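Local coordinates for Emp46p (Saccharomyces cerevisiae, PDB 2A6W), which takes part in the secretion of glycoproteins and in nuclear architecture and gene silencing, and has a legume-like lectin fold, at residues L121-T126 with Q150-M155. Numbering follows the deposited sequence.
Sequences LGESVT and QYQDSM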
ATOM      1  N   LEU A 121       0.575 -19.823  -0.646  1.00 27.84           N
ATOM      2  CA  LEU A 121      -0.198 -19.418  -1.833  1.00 25.72           C
ATOM      3  C   LEU A 121       0.608 -19.101  -3.083  1.00 25.21           C
ATOM      4  O   LEU A 121       0.082 -19.140  -4.196  1.00 25.05           O
ATOM      5  CB  LEU A 121      -1.008 -18.166  -1.507  1.00 25.67           C
ATOM      6  CG  LEU A 121      -2.049 -18.187  -0.399  1.00 22.01           C
ATOM      7  CD1 LEU A 121      -2.500 -16.773  -0.132  1.00 19.07           C
ATOM      8  CD2 LEU A 121      -3.225 -19.046  -0.816  1.00 21.50           C
ATOM      9  N   GLY A 122       1.875 -18.729  -2.904  1.00 25.00           N
ATOM     10  CA  GLY A 122       2.656 -18.155  -3.980  1.00 24.48           C
ATOM     11  C   GLY A 122       2.333 -16.676  -4.169  1.00 22.87           C
ATOM     12  O   GLY A 122       1.871 -16.033  -3.228  1.00 21.87           O
ATOM     13  N   GLU A 123       2.592 -16.159  -5.362  1.00 22.95           N
ATOM     14  CA  GLU A 123       2.326 -14.752  -5.686  1.00 22.05           C
ATOM     15  C   GLU A 123       0.877 -14.454  -5.393  1.00 19.80           C
ATOM     16  O   GLU A 123       0.041 -15.110  -5.943  1.00 18.94           O
ATOM     17  CB  GLU A 123       2.520 -14.468  -7.158  1.00 23.86           C
ATOM     18  CG  GLU A 123       3.863 -13.904  -7.482  1.00 25.23           C
ATOM     19  CD  GLU A 123       4.112 -13.863  -8.934  1.00 22.35           C
ATOM     20  OE1 GLU A 123       4.169 -12.748  -9.456  1.00 23.35           O
ATOM     21  OE2 GLU A 123       4.194 -14.940  -9.538  1.00 25.08           O
ATOM     22  N   SER A 124       0.617 -13.453  -4.556  1.00 18.45           N
ATOM     23  CA  SER A 124      -0.711 -13.243  -3.980  1.00 18.18           C
ATOM     24  C   SER A 124      -0.827 -11.880  -3.335  1.00 17.59           C
ATOM     25  O   SER A 124       0.187 -11.220  -3.055  1.00 18.05           O
ATOM     26  CB  SER A 124      -0.959 -14.310  -2.891  1.00 18.85           C
ATOM     27  OG  SER A 124       0.073 -14.311  -1.906  1.00 18.64           O
ATOM     28  N   VAL A 125      -2.079 -11.488  -3.121  1.00 16.97           N
ATOM     29  CA  VAL A 125      -2.485 -10.410  -2.248  1.00 16.91           C
ATOM     30  C   VAL A 125      -3.012 -11.045  -0.969  1.00 17.50           C
ATOM     31  O   VAL A 125      -3.844 -11.942  -1.036  1.00 17.17           O
ATOM     32  CB  VAL A 125      -3.640  -9.634  -2.874  1.00 17.33           C
ATOM     33  CG1 VAL A 125      -4.112  -8.543  -1.914  1.00 17.07           C
ATOM     34  CG2 VAL A 125      -3.229  -9.069  -4.208  1.00 18.48           C
ATOM     35  N   THR A 126      -2.489 -10.652   0.179  1.00 16.85           N
ATOM     36  CA  THR A 126      -3.021 -11.138   1.452  1.00 17.38           C
ATOM     37  C   THR A 126      -3.314  -9.942   2.311  1.00 17.53           C
ATOM     38  O   THR A 126      -2.526  -8.976   2.346  1.00 18.60           O
ATOM     39  CB  THR A 126      -2.041 -12.131   2.148  1.00 17.17           C
ATOM     40  OG1 THR A 126      -0.665 -11.658   2.112  1.00 18.51           O
ATOM     41  CG2 THR A 126      -2.046 -13.436   1.386  1.00 17.67           C
ATOM     42  N   GLN A 150      -0.541 -12.344 -10.029  1.00 19.09           N
ATOM     43  CA  GLN A 150       0.786 -12.294 -10.612  1.00 20.01           C
ATOM     44  C   GLN A 150       1.262 -10.849 -10.734  1.00 20.20           C
ATOM     45  O   GLN A 150       0.589 -10.046 -11.366  1.00 22.02           O
ATOM     46  CB  GLN A 150       0.764 -12.944 -11.982  1.00 20.22           C
ATOM     47  CG  GLN A 150       2.140 -13.167 -12.577  1.00 23.96           C
ATOM     48  CD  GLN A 150       2.130 -13.706 -13.987  1.00 27.81           C
ATOM     49  OE1 GLN A 150       1.087 -13.824 -14.616  1.00 32.76           O
ATOM     50  NE2 GLN A 150       3.305 -14.019 -14.494  1.00 31.37           N
ATOM     51  N   TYR A 151       2.392 -10.529 -10.126  1.00 20.40           N
ATOM     52  CA  TYR A 151       2.926  -9.148 -10.106  1.00 20.20           C
ATOM     53  C   TYR A 151       4.439  -9.104 -10.425  1.00 21.28           C
ATOM     54  O   TYR A 151       4.939  -8.110 -10.941  1.00 19.47           O
ATOM     55  CB  TYR A 151       2.657  -8.442  -8.751  1.00 20.28           C
ATOM     56  CG  TYR A 151       3.420  -9.045  -7.599  1.00 21.20           C
ATOM     57  CD1 TYR A 151       4.708  -8.622  -7.302  1.00 19.82           C
ATOM     58  CD2 TYR A 151       2.883 -10.112  -6.857  1.00 20.27           C
ATOM     59  CE1 TYR A 151       5.442  -9.216  -6.258  1.00 22.31           C
ATOM     60  CE2 TYR A 151       3.606 -10.712  -5.810  1.00 21.50           C
ATOM     61  CZ  TYR A 151       4.859 -10.254  -5.509  1.00 21.21           C
ATOM     62  OH  TYR A 151       5.582 -10.866  -4.513  1.00 25.00           O
ATOM     63  N   GLN A 152       5.185 -10.153 -10.107  1.00 20.95           N
ATOM     64  CA  GLN A 152       6.631 -10.092 -10.336  1.00 21.29           C
ATOM     65  C   GLN A 152       7.056  -9.902 -11.796  1.00 21.25           C
ATOM     66  O   GLN A 152       6.527 -10.522 -12.721  1.00 22.19           O
ATOM     67  CB  GLN A 152       7.343 -11.339  -9.799  1.00 21.54           C
ATOM     68  CG  GLN A 152       7.402 -11.408  -8.304  1.00 21.50           C
ATOM     69  CD  GLN A 152       8.402 -12.456  -7.824  1.00 23.33           C
ATOM     70  OE1 GLN A 152       8.568 -13.495  -8.466  1.00 24.02           O
ATOM     71  NE2 GLN A 152       9.077 -12.179  -6.712  1.00 23.98           N
ATOM     72  N   ASP A 153       8.047  -9.037 -11.954  1.00 21.73           N
ATOM     73  CA  ASP A 153       8.765  -8.817 -13.203  1.00 22.48           C
ATOM     74  C   ASP A 153       7.834  -8.423 -14.364  1.00 22.28           C
ATOM     75  O   ASP A 153       7.786  -9.068 -15.401  1.00 23.13           O
ATOM     76  CB  ASP A 153       9.629 -10.020 -13.541  1.00 22.55           C
ATOM     77  CG  ASP A 153      10.750  -9.665 -14.515  1.00 26.09           C
ATOM     78  OD1 ASP A 153      11.206  -8.486 -14.542  1.00 29.07           O
ATOM     79  OD2 ASP A 153      11.195 -10.493 -15.325  1.00 28.25           O
ATOM     80  N   SER A 154       7.089  -7.356 -14.155  1.00 22.36           N
ATOM     81  CA  SER A 154       6.231  -6.801 -15.205  1.00 22.60           C
ATOM     82  C   SER A 154       6.474  -5.318 -15.395  1.00 22.31           C
ATOM     83  O   SER A 154       6.464  -4.578 -14.431  1.00 22.67           O
ATOM     84  CB  SER A 154       4.783  -6.975 -14.832  1.00 23.41           C
ATOM     85  OG  SER A 154       3.949  -6.547 -15.895  1.00 24.37           O
ATOM     86  N   MET A 155       6.658  -4.875 -16.636  1.00 22.24           N
ATOM     87  CA  MET A 155       6.661  -3.423 -16.919  1.00 22.24           C
ATOM     88  C   MET A 155       5.254  -2.856 -16.891  1.00 20.71           C
ATOM     89  O   MET A 155       5.051  -1.676 -16.616  1.00 20.66           O
ATOM     90  CB  MET A 155       7.309  -3.092 -18.278  1.00 22.90           C
ATOM     91  CG  MET A 155       8.652  -3.681 -18.557  1.00 27.37           C
ATOM     92  SD  MET A 155       9.048  -3.430 -20.329  1.00 31.93           S
ATOM     93  CE  MET A 155       8.187  -4.751 -21.083  1.00 29.10           C
TER
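Glu123 reaches across to the backbone of Tyr151 and Gln152, a worked example of how one carboxylate can organise a loop in a legume-like lectin fold, a sandwich of two antiparallel sheets. The segment 121-126 leads into strand 124-131 of one sheet, while 150-155 belongs to the connection from 145-148, one of its two edge strands, to strand 158-165 of the other sheet.

The polar part of the contact rests on a single oxygen. Glu123 OE1 accepts hydrogen bonds from Tyr151 N (2.9 Å), which meets it from above the carboxylate plane, and from Gln152 N (2.9 Å), which comes nearly along the C-O axis. Both bonds are fairly straight, with N-H...O angles of 158° and 163°, and together they fix two successive amides of a loop without regular structure. The other carboxylate oxygen, OE2, forms a salt bridge with Arg78, whose guanidinium also donates to the carbonyl of Gln152; this charge would be expected to favour the ionised carboxylate.

Van der Waals contacts accompany these bonds. An extended chain beyond CG (chi2 170°) carries the Glu123 carboxylate past the Tyr151 ring, and in a nonpolar contact Glu123 CG lies 3.6 Å from Tyr151 CE2. OE1 sits over one face of that ring, displaced toward its rim, with the carboxylate and ring planes steeply inclined. Near the ring plane, at its edge, Ser124 N lies 4.2 Å from Tyr151 CE2. The methylenes of Gln150 and Gln152 pack against the same carboxylate oxygen: Gln150 CG lies 3.7 Å, and Gln152 CB 3.5 Å, from Glu123 OE1.

The corner that presents Glu123 has its own internal bond. Gly122 and Ser124 flank the glutamate, and the Ser124 hydroxyl OG donates to the carbonyl oxygen of Gly122 at 2.8 Å.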